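Local structure of acyl-CoA dehydrogenase (Geobacillus kaustophilus, 2PG0) at residues T99-I102 against A103-T107; E109-Q112 against K113-K117; K224-A227 against Y228-L231; E234-G237 against F238-M242; I309-M313 against A314-I318. The protein binds FAD and probably catalyses the dehydrogenation of acyl chains, introducing a double bond at the alpha-beta position. One frame throughout, in Å; residues are numbered along the deposited sequence.

Contact 1 of 5, residues T99-I102 against A103-T107; sequences TPYI and ASYGT
Tyr101 and Tyr105 meet one helical turn apart, the CD2 corner of the first ring touching CE2 of the second at 3.8 Å, with the two side chains slanting across each other. Four residues apart they share a flank of the helix, and with CG anti to the carbonyl carbon in both (chi1 -78° in Tyr101 and -49° in Tyr105) the rings come together. In Tyr105 this also brings CD2 to 3.3 Å from Tyr101 O, while CB of Ser104 lies over the centre of the Tyr105 ring and backs one of its faces.

Tyr101 O also accepts from Tyr105 N at 2.9 Å. Beside it, Pro100 O is held by Ser104 N at 2.9 Å and more weakly by Ser104 OG, a hydroxyl that is hydrogen-bonded to Lys244 NZ as well. These are the closing turns of helix 89-105 in the N-terminal helical domain of the acyl-CoA dehydrogenase fold. Gly106 is where the chain leaves helical geometry, yet its N still reaches back to Ile102 O at 2.9 Å, a bent bond whose donor stands above the carbonyl plane. So tight an approach to Ile102 O suits a glycine.

Further out, Tyr101 packs on Leu241 and Lys244 of helix 237-273 and on Ile127 of strand 125-128, a residue that binds FAD; the Tyr101 side chain lies about 9 Å from the bound FAD. The Tyr105 ring meets that of Tyr240, and Ile102 leans on Leu115 of helix 108-120, the helix for which Thr107 is the N-cap.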
loop_
_atom_site.group_PDB
_atom_site.type_symbol
_atom_site.label_atom_id
_atom_site.label_comp_id
_atom_site.label_asym_id
_atom_site.label_seq_id
_atom_site.Cartn_x
_atom_site.Cartn_y
_atom_site.Cartn_z
ATOM N N THR A 99 37.454 8.175 2.634
ATOM C CA THR A 99 38.581 8.817 3.320
ATOM C C THR A 99 38.557 8.666 4.854
ATOM O O THR A 99 39.622 8.548 5.452
ATOM C CB THR A 99 38.796 10.289 2.886
ATOM O OG1 THR A 99 37.635 11.061 3.198
ATOM C CG2 THR A 99 39.049 10.362 1.399
ATOM N N PRO A 100 37.358 8.661 5.497
ATOM C CA PRO A 100 37.358 8.298 6.920
ATOM C C PRO A 100 38.054 6.974 7.287
ATOM O O PRO A 100 38.547 6.854 8.410
ATOM C CB PRO A 100 35.868 8.237 7.263
ATOM C CG PRO A 100 35.263 9.253 6.361
ATOM C CD PRO A 100 35.995 9.034 5.056
ATOM N N TYR A 101 38.106 6.001 6.378
ATOM C CA TYR A 101 38.851 4.767 6.664
ATOM C C TYR A 101 40.335 5.067 6.872
ATOM O O TYR A 101 40.961 4.530 7.787
ATOM C CB TYR A 101 38.708 3.739 5.543
ATOM C CG TYR A 101 37.406 2.967 5.531
ATOM C CD1 TYR A 101 36.269 3.496 4.929
ATOM C CD2 TYR A 101 37.324 1.692 6.093
ATOM C CE1 TYR A 101 35.071 2.781 4.892
ATOM C CE2 TYR A 101 36.135 0.969 6.068
ATOM C CZ TYR A 101 35.014 1.519 5.461
ATOM O OH TYR A 101 33.833 0.816 5.425
ATOM N N ILE A 102 40.883 5.913 6.000
ATOM C CA ILE A 102 42.293 6.327 6.061
ATOM C C ILE A 102 42.571 7.078 7.374
ATOM O O ILE A 102 43.544 6.782 8.067
ATOM C CB ILE A 102 42.711 7.166 4.807
ATOM C CG1 ILE A 102 42.549 6.339 3.523
ATOM C CG2 ILE A 102 44.170 7.692 4.933
ATOM C CD1 ILE A 102 42.611 7.156 2.225
ATOM N N ALA A 103 41.698 8.019 7.728
ATOM C CA ALA A 103 41.866 8.789 8.959
ATOM C C ALA A 103 41.729 7.928 10.217
ATOM O O ALA A 103 42.499 8.092 11.168
ATOM C CB ALA A 103 40.891 9.951 8.998
ATOM N N SER A 104 40.758 7.015 10.222
ATOM C CA SER A 104 40.494 6.180 11.394
ATOM C C SER A 104 41.514 5.063 11.603
ATOM O O SER A 104 41.910 4.791 12.740
ATOM C CB SER A 104 39.090 5.573 11.329
ATOM O OG SER A 104 38.111 6.561 11.572
ATOM N N TYR A 105 41.930 4.423 10.514
ATOM C CA TYR A 105 42.710 3.183 10.606
ATOM C C TYR A 105 44.112 3.270 10.028
ATOM O O TYR A 105 44.886 2.314 10.131
ATOM C CB TYR A 105 41.952 2.031 9.937
ATOM C CG TYR A 105 40.509 1.930 10.371
ATOM C CD1 TYR A 105 40.175 1.707 11.711
ATOM C CD2 TYR A 105 39.475 2.054 9.443
ATOM C CE1 TYR A 105 38.840 1.619 12.115
ATOM C CE2 TYR A 105 38.141 1.962 9.835
ATOM C CZ TYR A 105 37.834 1.745 11.166
ATOM O OH TYR A 105 36.519 1.656 11.546
ATOM N N GLY A 106 44.434 4.403 9.413
ATOM C CA GLY A 106 45.741 4.588 8.817
ATOM C C GLY A 106 46.805 4.868 9.860
ATOM O O GLY A 106 46.518 5.421 10.933
ATOM N N THR A 107 48.037 4.477 9.543
ATOM C CA THR A 107 49.200 4.879 10.325
ATOM C C THR A 107 49.479 6.359 10.048
ATOM O O THR A 107 48.974 6.924 9.077
ATOM C CB THR A 107 50.453 4.066 9.939
ATOM O OG1 THR A 107 50.795 4.333 8.572
ATOM C CG2 THR A 107 50.218 2.567 10.124
#

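Contact 2 of 5, residues E109-Q112 against K113-K117; sequences EQKQ and KWLPK
Gln110 against Trp114 is a side-chain contact one turn apart within helix 108-120, in the N-terminal helical domain and away from the flavin. The two side chains run alongside each other in the same direction. The aliphatic part of Gln110 rests against the six-membered ring of the indole, CG lying 3.6 Å from Trp114 CZ3, and the amide is inclined by 29° to the ring plane. Gln110 is extended beyond CG (chi2 171°), which lays its amide along the indole with the polar ends turned to partners elsewhere: NE2 donates to Leu230 O, and OE1 accepts from the N of Thr107 at the start of the helix. Trp114 NE1 in turn donates to Glu193 OE2.

With alanine in place of Trp114, Glu193 would probably lose this donor and the Gln110 chain its neighbour, leaving the amide freer to turn.

The next pair round the helix, Lys111 and Leu115, repeats the side-by-side pattern, with Lys111 CB 3.9 Å from Leu115 CD1; the amine of Lys111 bends away to a salt bridge with Glu108. Backbone bonds accompany both pairs, Trp114 N to Gln110 O at 3.0 Å and Leu115 N to Lys111 O at 2.9 Å. At Pro116 there is no N-H to continue the series, and the helix kinks; Pro116 CD instead sits 3.3 Å from Gln112 O.

On one flank Glu109 and Lys113 touch Tyr228, Lys111 lies against the loop residue Tyr64, and the helix meets strand 187-193 through Trp114.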
loop_
_atom_site.group_PDB
_atom_site.type_symbol
_atom_site.label_atom_id
_atom_site.label_comp_id
_atom_site.label_asym_id
_atom_site.label_seq_id
_atom_site.Cartn_x
_atom_site.Cartn_y
_atom_site.Cartn_z
ATOM N N GLU A 109 52.165 7.601 8.882
ATOM C CA GLU A 109 52.803 7.607 7.567
ATOM C C GLU A 109 51.759 7.569 6.442
ATOM O O GLU A 109 51.850 8.329 5.482
ATOM C CB GLU A 109 53.783 6.432 7.434
ATOM C CG GLU A 109 55.035 6.520 8.336
ATOM C CD GLU A 109 54.747 6.353 9.839
ATOM O OE1 GLU A 109 53.805 5.610 10.213
ATOM O OE2 GLU A 109 55.481 6.969 10.651
ATOM N N GLN A 110 50.763 6.697 6.582
ATOM C CA GLN A 110 49.701 6.558 5.576
ATOM C C GLN A 110 48.839 7.812 5.474
ATOM O O GLN A 110 48.513 8.257 4.374
ATOM C CB GLN A 110 48.824 5.340 5.874
ATOM C CG GLN A 110 49.465 4.019 5.466
ATOM C CD GLN A 110 48.688 2.811 5.956
ATOM O OE1 GLN A 110 47.959 2.883 6.947
ATOM N NE2 GLN A 110 48.852 1.685 5.267
ATOM N N LYS A 111 48.484 8.378 6.623
ATOM C CA LYS A 111 47.683 9.600 6.676
ATOM C C LYS A 111 48.436 10.765 6.034
ATOM O O LYS A 111 47.878 11.510 5.226
ATOM C CB LYS A 111 47.277 9.918 8.118
ATOM C CG LYS A 111 46.320 8.889 8.721
ATOM C CD LYS A 111 45.781 9.298 10.083
ATOM C CE LYS A 111 46.809 9.080 11.197
ATOM N NZ LYS A 111 46.192 9.114 12.563
ATOM N N GLN A 112 49.720 10.889 6.374
ATOM C CA GLN A 112 50.577 11.928 5.810
ATOM C C GLN A 112 50.705 11.783 4.292
ATOM O O GLN A 112 50.670 12.772 3.568
ATOM C CB GLN A 112 51.960 11.896 6.478
ATOM C CG GLN A 112 52.870 13.060 6.109
ATOM C CD GLN A 112 52.250 14.411 6.426
ATOM O OE1 GLN A 112 51.885 14.688 7.568
ATOM N NE2 GLN A 112 52.133 15.258 5.413
ATOM N N LYS A 113 50.831 10.543 3.825
ATOM C CA LYS A 113 50.982 10.255 2.401
ATOM C C LYS A 113 49.713 10.515 1.588
ATOM O O LYS A 113 49.794 10.961 0.442
ATOM C CB LYS A 113 51.440 8.806 2.193
ATOM C CG LYS A 113 51.814 8.484 0.753
ATOM C CD LYS A 113 52.762 7.303 0.664
ATOM C CE LYS A 113 52.027 6.019 0.371
ATOM N NZ LYS A 113 52.940 5.053 -0.308
ATOM N N TRP A 114 48.548 10.237 2.176
ATOM C CA TRP A 114 47.300 10.226 1.401
ATOM C C TRP A 114 46.321 11.371 1.660
ATOM O O TRP A 114 45.749 11.921 0.711
ATOM C CB TRP A 114 46.593 8.868 1.534
ATOM C CG TRP A 114 47.337 7.740 0.879
ATOM C CD1 TRP A 114 48.034 7.786 -0.296
ATOM C CD2 TRP A 114 47.436 6.390 1.351
ATOM N NE1 TRP A 114 48.571 6.554 -0.575
ATOM C CE2 TRP A 114 48.221 5.678 0.419
ATOM C CE3 TRP A 114 46.942 5.716 2.477
ATOM C CZ2 TRP A 114 48.525 4.315 0.572
ATOM C CZ3 TRP A 114 47.241 4.361 2.630
ATOM C CH2 TRP A 114 48.029 3.680 1.681
ATOM N N LEU A 115 46.123 11.729 2.923
ATOM C CA LEU A 115 45.099 12.721 3.275
ATOM C C LEU A 115 45.231 14.111 2.628
ATOM O O LEU A 115 44.232 14.655 2.162
ATOM C CB LEU A 115 44.899 12.826 4.787
ATOM C CG LEU A 115 44.277 11.601 5.466
ATOM C CD1 LEU A 115 44.128 11.869 6.947
ATOM C CD2 LEU A 115 42.926 11.218 4.841
ATOM N N PRO A 116 46.452 14.695 2.591
ATOM C CA PRO A 116 46.545 16.001 1.923
ATOM C C PRO A 116 46.002 16.022 0.488
ATOM O O PRO A 116 45.298 16.963 0.115
ATOM C CB PRO A 116 48.051 16.302 1.952
ATOM C CG PRO A 116 48.528 15.591 3.179
ATOM C CD PRO A 116 47.759 14.286 3.140
ATOM N N LYS A 117 46.299 14.988 -0.294
ATOM C CA LYS A 117 45.824 14.936 -1.676
ATOM C C LYS A 117 44.328 14.596 -1.799
ATOM O O LYS A 117 43.684 14.958 -2.785
ATOM C CB LYS A 117 46.690 14.001 -2.513
ATOM C CG LYS A 117 48.037 14.606 -2.899
ATOM C CD LYS A 117 48.897 13.579 -3.604
ATOM C CE LYS A 117 50.352 14.023 -3.650
ATOM N NZ LYS A 117 51.199 12.977 -4.299
#

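Contact 3 of 5, residues K224-A227 against Y228-L231; sequences KVPA and YNLL
Val225 and Asn229 face each other across a short 3-10 turn in the beta-rich middle domain of the acyl-CoA dehydrogenase fold. It links strand 223-226 to the short, weakly bonded strand 230-231, outermost within this chain in a mixed sheet. The turn thereby carries the chain from one sheet to the other.

Two backbone hydrogen bonds, each spanning three residues, build the turn. Asn229 N donates to Pro226 O at 3.0 Å, and Leu230 N to Ala227 O at 3.2 Å. Both are fairly straight at hydrogen, 159° and 167°, but in each the donor stands well above the carbonyl plane and uses no lone-pair direction, a consequence of the tight 3-10 winding.

Side-chain contacts flank the turn. Val225 CG1, placed anti to its own backbone nitrogen (chi1 -176°), reaches Asn229 CB at 3.9 Å, the two side chains crossing at about a right angle. Pro226 and Asn229 instead run alongside each other, Pro226 CD being 4.0 Å from Asn229 ND2. Pro226 CB and Tyr228 CB make a looser apolar contact.

Other polar partners of the turn lie on its neighbours. Asn229 ND2 donates to Val191 O of strand 187-193, which fixes the buried amide, and backbone bonds join Leu231 to Leu189 and Ala227 to Asp150. Val225 packs on Leu190 and Val192, while Asn229 touches Trp114 of helix 108-120, so the turn sits between sheet and helix. Asn229 OD1 lies in plane at the edge of the Tyr228 ring, and Asn229 CB comes to 3.3 Å from Pro226 O.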
loop_
_atom_site.group_PDB
_atom_site.type_symbol
_atom_site.label_atom_id
_atom_site.label_comp_id
_atom_site.label_asym_id
_atom_site.label_seq_id
_atom_site.Cartn_x
_atom_site.Cartn_y
_atom_site.Cartn_z
ATOM N N LYS A 224 50.214 -6.610 -7.850
ATOM C CA LYS A 224 51.354 -6.515 -6.939
ATOM C C LYS A 224 51.216 -5.268 -6.069
ATOM O O LYS A 224 51.552 -4.160 -6.496
ATOM C CB LYS A 224 52.669 -6.491 -7.732
ATOM C CG LYS A 224 53.882 -6.975 -6.951
ATOM C CD LYS A 224 55.181 -6.785 -7.743
ATOM C CE LYS A 224 56.396 -7.313 -6.974
ATOM N NZ LYS A 224 56.303 -8.782 -6.687
ATOM N N VAL A 225 50.705 -5.457 -4.857
ATOM C CA VAL A 225 50.411 -4.349 -3.951
ATOM C C VAL A 225 51.382 -4.357 -2.770
ATOM O O VAL A 225 51.484 -5.368 -2.074
ATOM C CB VAL A 225 48.943 -4.414 -3.430
ATOM C CG1 VAL A 225 48.619 -3.207 -2.556
ATOM C CG2 VAL A 225 47.959 -4.505 -4.588
ATOM N N PRO A 226 52.097 -3.233 -2.537
ATOM C CA PRO A 226 53.010 -3.157 -1.390
ATOM C C PRO A 226 52.314 -3.515 -0.081
ATOM O O PRO A 226 51.177 -3.097 0.148
ATOM C CB PRO A 226 53.426 -1.679 -1.368
ATOM C CG PRO A 226 53.270 -1.221 -2.762
ATOM C CD PRO A 226 52.097 -1.983 -3.320
ATOM N N ALA A 227 52.999 -4.285 0.762
ATOM C CA ALA A 227 52.483 -4.666 2.076
ATOM C C ALA A 227 52.211 -3.445 2.962
ATOM O O ALA A 227 51.362 -3.499 3.858
ATOM C CB ALA A 227 53.447 -5.616 2.762
ATOM N N TYR A 228 52.945 -2.361 2.700
ATOM C CA TYR A 228 52.740 -1.057 3.332
ATOM C C TYR A 228 51.290 -0.568 3.210
ATOM O O TYR A 228 50.816 0.192 4.056
ATOM C CB TYR A 228 53.687 -0.026 2.692
ATOM C CG TYR A 228 53.450 1.412 3.111
ATOM C CD1 TYR A 228 54.190 1.986 4.147
ATOM C CD2 TYR A 228 52.489 2.207 2.467
ATOM C CE1 TYR A 228 53.977 3.310 4.537
ATOM C CE2 TYR A 228 52.265 3.527 2.856
ATOM C CZ TYR A 228 53.018 4.072 3.887
ATOM O OH TYR A 228 52.813 5.375 4.280
ATOM N N ASN A 229 50.607 -1.001 2.149
ATOM C CA ASN A 229 49.257 -0.526 1.829
ATOM C C ASN A 229 48.126 -1.203 2.603
ATOM O O ASN A 229 46.954 -0.879 2.391
ATOM C CB ASN A 229 48.990 -0.636 0.326
ATOM C CG ASN A 229 49.681 0.449 -0.475
ATOM O OD1 ASN A 229 50.498 1.200 0.048
ATOM N ND2 ASN A 229 49.351 0.535 -1.756
ATOM N N LEU A 230 48.472 -2.152 3.470
ATOM C CA LEU A 230 47.499 -2.748 4.379
ATOM C C LEU A 230 46.930 -1.677 5.299
ATOM O O LEU A 230 47.673 -0.929 5.940
ATOM C CB LEU A 230 48.118 -3.886 5.203
ATOM C CG LEU A 230 47.198 -4.537 6.250
ATOM C CD1 LEU A 230 46.058 -5.320 5.587
ATOM C CD2 LEU A 230 47.981 -5.432 7.203
ATOM N N LEU A 231 45.605 -1.598 5.340
ATOM C CA LEU A 231 44.920 -0.652 6.205
ATOM C C LEU A 231 44.432 -1.378 7.454
ATOM O O LEU A 231 43.544 -2.236 7.379
ATOM C CB LEU A 231 43.754 0.008 5.454
ATOM C CG LEU A 231 43.124 1.297 5.983
ATOM C CD1 LEU A 231 44.147 2.427 6.100
ATOM C CD2 LEU A 231 41.980 1.708 5.065
#

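Contact 4 of 5, residues E234-G237 against F238-M242; sequences EGKG and FYYLM
Lys236 O is gripped by two successive N-H groups: Tyr240 N, nearly straight on along the carbonyl at 3.3 Å, and Tyr239 N, weakly, at 3.0 Å. The Tyr240 ring also lies against this oxygen, with Lys236 O 3.5 Å above one face and displaced toward the rim. With CG anti to the carbonyl carbon (chi1 -54°), the Tyr240 ring folds back over Lys236, and its OH comes to 3.7 Å from Lys236 CB before accepting from Glu233 N.

This is the first turn of helix 237-273, which opens the C-terminal helical domain. Leu241 N bonds to Gly237 O at 3.1 Å, whereas the N-H of Phe238 is taken by a water that donates in turn to Gly235 O at 2.7 Å, bridging loop and helix start. Gly235 has positive phi, which favours glycine there.

Tyr239 meets Lys236 differently: Lys236 CA lies in plane at the ring edge, and the lysine chain crosses obliquely with CD 4.0 Å from Tyr239 CD2. On the other flank Leu241 packs on Leu189 and on the FAD-binding Met129, the Leu241 side chain about 8 Å from the flavin cofactor.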
loop_
_atom_site.group_PDB
_atom_site.type_symbol
_atom_site.label_atom_id
_atom_site.label_comp_id
_atom_site.label_asym_id
_atom_site.label_seq_id
_atom_site.Cartn_x
_atom_site.Cartn_y
_atom_site.Cartn_z
ATOM N N GLU A 234 45.442 -7.286 9.764
ATOM C CA GLU A 234 45.011 -8.437 8.972
ATOM C C GLU A 234 43.880 -9.181 9.679
ATOM O O GLU A 234 43.936 -9.399 10.887
ATOM C CB GLU A 234 46.179 -9.394 8.730
ATOM C CG GLU A 234 47.062 -9.042 7.539
ATOM C CD GLU A 234 47.917 -10.215 7.074
ATOM O OE1 GLU A 234 48.288 -11.067 7.913
ATOM O OE2 GLU A 234 48.216 -10.292 5.864
ATOM N N GLY A 235 42.850 -9.553 8.925
ATOM C CA GLY A 235 41.721 -10.298 9.484
ATOM C C GLY A 235 40.721 -9.495 10.305
ATOM O O GLY A 235 39.782 -10.066 10.874
ATOM N N LYS A 236 40.911 -8.176 10.369
ATOM C CA LYS A 236 39.966 -7.295 11.067
ATOM C C LYS A 236 39.156 -6.437 10.093
ATOM O O LYS A 236 38.360 -5.593 10.516
ATOM C CB LYS A 236 40.681 -6.397 12.087
ATOM C CG LYS A 236 41.552 -7.131 13.110
ATOM C CD LYS A 236 40.738 -7.994 14.062
ATOM C CE LYS A 236 41.637 -8.685 15.082
ATOM N NZ LYS A 236 40.856 -9.651 15.916
ATOM N N GLY A 237 39.362 -6.667 8.796
ATOM C CA GLY A 237 38.710 -5.884 7.744
ATOM C C GLY A 237 37.198 -5.811 7.857
ATOM O O GLY A 237 36.606 -4.751 7.634
ATOM N N PHE A 238 36.572 -6.934 8.214
ATOM C CA PHE A 238 35.112 -7.007 8.352
ATOM C C PHE A 238 34.606 -6.076 9.448
ATOM O O PHE A 238 33.545 -5.457 9.304
ATOM C CB PHE A 238 34.661 -8.449 8.629
ATOM C CG PHE A 238 33.208 -8.716 8.308
ATOM C CD1 PHE A 238 32.787 -8.869 6.985
ATOM C CD2 PHE A 238 32.266 -8.839 9.331
ATOM C CE1 PHE A 238 31.447 -9.131 6.686
ATOM C CE2 PHE A 238 30.927 -9.096 9.046
ATOM C CZ PHE A 238 30.514 -9.246 7.723
ATOM N N TYR A 239 35.375 -5.974 10.533
ATOM C CA TYR A 239 35.033 -5.110 11.661
ATOM C C TYR A 239 35.081 -3.629 11.302
ATOM O O TYR A 239 34.208 -2.870 11.716
ATOM C CB TYR A 239 35.926 -5.404 12.873
ATOM C CG TYR A 239 35.820 -6.843 13.335
ATOM C CD1 TYR A 239 34.674 -7.302 13.988
ATOM C CD2 TYR A 239 36.850 -7.749 13.091
ATOM C CE1 TYR A 239 34.559 -8.630 14.399
ATOM C CE2 TYR A 239 36.747 -9.084 13.501
ATOM C CZ TYR A 239 35.600 -9.512 14.155
ATOM O OH TYR A 239 35.486 -10.823 14.558
ATOM N N TYR A 240 36.091 -3.227 10.534
ATOM C CA TYR A 240 36.179 -1.848 10.050
ATOM C C TYR A 240 34.976 -1.497 9.180
ATOM O O TYR A 240 34.388 -0.425 9.327
ATOM C CB TYR A 240 37.475 -1.618 9.261
ATOM C CG TYR A 240 38.744 -1.992 10.001
ATOM C CD1 TYR A 240 38.906 -1.696 11.358
ATOM C CD2 TYR A 240 39.789 -2.628 9.339
ATOM C CE1 TYR A 240 40.072 -2.038 12.033
ATOM C CE2 TYR A 240 40.958 -2.977 10.006
ATOM C CZ TYR A 240 41.092 -2.679 11.350
ATOM O OH TYR A 240 42.249 -3.024 12.007
ATOM N N LEU A 241 34.626 -2.407 8.275
ATOM C CA LEU A 241 33.479 -2.230 7.385
ATOM C C LEU A 241 32.168 -2.068 8.152
ATOM O O LEU A 241 31.417 -1.121 7.904
ATOM C CB LEU A 241 33.379 -3.384 6.379
ATOM C CG LEU A 241 34.531 -3.553 5.375
ATOM C CD1 LEU A 241 34.398 -4.871 4.625
ATOM C CD2 LEU A 241 34.620 -2.383 4.390
ATOM N N MET A 242 31.905 -2.974 9.093
ATOM C CA MET A 242 30.640 -2.949 9.839
ATOM C C MET A 242 30.507 -1.631 10.608
ATOM O O MET A 242 29.422 -1.037 10.657
ATOM C CB MET A 242 30.509 -4.166 10.773
ATOM C CG MET A 242 30.295 -5.529 10.064
ATOM S SD MET A 242 28.919 -5.645 8.870
ATOM C CE MET A 242 29.796 -5.639 7.307
HETATM O O HOH W 1 37.494 -9.236 9.597
#

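Contact 5 of 5, residues I309-M313 against A314-I318; sequences IEEHM and AGKQI
Glu311 and Lys316 meet round a Schellman motif that ends helix 285-313 and turns the chain toward helix 319-343 in the C-terminal helical domain. Glu311 O accepts from Lys316 N at 3.1 Å and, weakly, from Ala314 N, whose main bond goes to Glu310 O at 3.0 Å. His312 O takes Gly315 N, which stands above the carbonyl plane, and also a water at 2.7 Å; that water makes a longer bond to Lys316 O. Gly315 has the positive phi that the reversal calls for.

The side chains have most of their partners elsewhere. Glu311 OE2 forms a salt bridge with Arg307, one turn back. Its carboxylate meets Lys316 through carbon, Glu311 OE1 lying 3.3 Å from Lys316 CD, while Lys316 NZ stays 4.6 Å from Glu311 OE1, probably close enough for some attraction. Both ring nitrogens of His312 are satisfied: NE2 is bonded to Gln247 OE1 and ND1 to Gln246 NE2, on helix 237-273. Gln246 OE1 receives the N-H of Ile318, tying the end of the loop to the same helix. Glu310 OE2 takes the backbone N of Arg8.

A leucine at Glu311 would probably leave Arg307 without its carboxylate mate and Lys316 without a nearby opposite charge.

Ile318 packs against the last turn of the helix. Its chi1 of 40° holds CG1 between backbone N and carbonyl carbon, and this turns CD1 inward, 3.5 Å from Glu311 CB and equally close to His312 N.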
loop_
_atom_site.group_PDB
_atom_site.type_symbol
_atom_site.label_atom_id
_atom_site.label_comp_id
_atom_site.label_asym_id
_atom_site.label_seq_id
_atom_site.Cartn_x
_atom_site.Cartn_y
_atom_site.Cartn_z
ATOM N N ILE A 309 21.049 12.193 12.526
ATOM C CA ILE A 309 22.260 13.034 12.387
ATOM C C ILE A 309 22.735 13.524 13.767
ATOM O O ILE A 309 23.904 13.363 14.111
ATOM C CB ILE A 309 22.040 14.226 11.401
ATOM C CG1 ILE A 309 21.968 13.721 9.953
ATOM C CG2 ILE A 309 23.148 15.286 11.543
ATOM C CD1 ILE A 309 21.343 14.727 8.981
ATOM N N GLU A 310 21.818 14.077 14.560
ATOM C CA GLU A 310 22.131 14.556 15.912
ATOM C C GLU A 310 22.742 13.465 16.799
ATOM O O GLU A 310 23.790 13.683 17.416
ATOM C CB GLU A 310 20.889 15.168 16.577
ATOM C CG GLU A 310 20.423 16.478 15.944
ATOM C CD GLU A 310 19.080 16.950 16.485
ATOM O OE1 GLU A 310 18.608 16.385 17.498
ATOM O OE2 GLU A 310 18.488 17.882 15.889
ATOM N N GLU A 311 22.094 12.298 16.847
ATOM C CA GLU A 311 22.621 11.128 17.569
ATOM C C GLU A 311 24.026 10.736 17.097
ATOM O O GLU A 311 24.925 10.495 17.910
ATOM C CB GLU A 311 21.690 9.923 17.394
ATOM C CG GLU A 311 20.396 9.994 18.165
ATOM C CD GLU A 311 20.605 10.009 19.662
ATOM O OE1 GLU A 311 20.764 8.918 20.270
ATOM O OE2 GLU A 311 20.597 11.119 20.227
ATOM N N HIS A 312 24.196 10.667 15.777
ATOM C CA HIS A 312 25.477 10.339 15.161
ATOM C C HIS A 312 26.570 11.315 15.607
ATOM O O HIS A 312 27.648 10.898 16.026
ATOM C CB HIS A 312 25.338 10.366 13.639
ATOM C CG HIS A 312 26.547 9.878 12.908
ATOM N ND1 HIS A 312 27.101 8.636 13.130
ATOM C CD2 HIS A 312 27.297 10.458 11.943
ATOM C CE1 HIS A 312 28.147 8.476 12.340
ATOM N NE2 HIS A 312 28.289 9.568 11.612
ATOM N N MET A 313 26.265 12.608 15.532
ATOM C CA MET A 313 27.218 13.665 15.880
ATOM C C MET A 313 27.580 13.664 17.371
ATOM O O MET A 313 28.687 14.067 17.750
ATOM C CB MET A 313 26.689 15.032 15.424
ATOM C CG MET A 313 26.692 15.228 13.895
ATOM S SD MET A 313 26.139 16.857 13.326
ATOM C CE MET A 313 27.461 17.901 13.981
ATOM N N ALA A 314 26.647 13.199 18.202
ATOM C CA ALA A 314 26.865 13.044 19.643
ATOM C C ALA A 314 27.720 11.818 19.995
ATOM O O ALA A 314 28.013 11.581 21.174
ATOM C CB ALA A 314 25.517 12.986 20.370
ATOM N N GLY A 315 28.115 11.046 18.981
ATOM C CA GLY A 315 28.981 9.881 19.166
ATOM C C GLY A 315 28.241 8.640 19.634
ATOM O O GLY A 315 28.845 7.707 20.166
ATOM N N LYS A 316 26.929 8.613 19.429
ATOM C CA LYS A 316 26.126 7.472 19.865
ATOM C C LYS A 316 26.024 6.387 18.786
ATOM O O LYS A 316 26.050 6.678 17.586
ATOM C CB LYS A 316 24.749 7.932 20.346
ATOM C CG LYS A 316 24.815 8.799 21.601
ATOM C CD LYS A 316 23.639 9.756 21.685
ATOM C CE LYS A 316 23.697 10.620 22.938
ATOM N NZ LYS A 316 23.146 9.900 24.115
ATOM N N GLN A 317 25.941 5.137 19.236
ATOM C CA GLN A 317 25.817 3.979 18.359
ATOM C C GLN A 317 24.342 3.793 18.018
ATOM O O GLN A 317 23.539 3.440 18.895
ATOM C CB GLN A 317 26.374 2.729 19.059
ATOM C CG GLN A 317 26.741 1.575 18.122
ATOM C CD GLN A 317 26.636 0.208 18.790
ATOM O OE1 GLN A 317 26.999 0.038 19.962
ATOM N NE2 GLN A 317 26.140 -0.778 18.042
ATOM N N ILE A 318 23.995 4.031 16.752
ATOM C CA ILE A 318 22.600 3.989 16.279
ATOM C C ILE A 318 22.405 3.124 15.018
ATOM O O ILE A 318 21.811 3.547 14.021
ATOM C CB ILE A 318 22.020 5.418 16.086
ATOM C CG1 ILE A 318 23.085 6.337 15.474
ATOM C CG2 ILE A 318 21.520 5.973 17.435
ATOM C CD1 ILE A 318 22.572 7.629 14.949
HETATM O O HOH W 2 28.559 8.370 16.341
#

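Overall arrangement
Along the chain the five contacts follow one another in series, from the N-terminal helical domain through the middle beta domain to the C-terminal helices. Contacts 1 and 2, on the successive helices 89-105 and 108-120, have centres 9 Å apart and touch. Contact 3 reaches both, its centre about 14 Å from each of theirs, with Leu231 packing on Tyr101 and Gly106. Contact 4 starts helix 237-273 and meets contact 1 through Tyr240 and Leu241, so three domains converge beside the FAD-binding residues Ile127 and Met129. Contact 5 stands apart: its centre is about 21 Å from that of contact 4, and their nearest atoms are about 8 Å apart without touching.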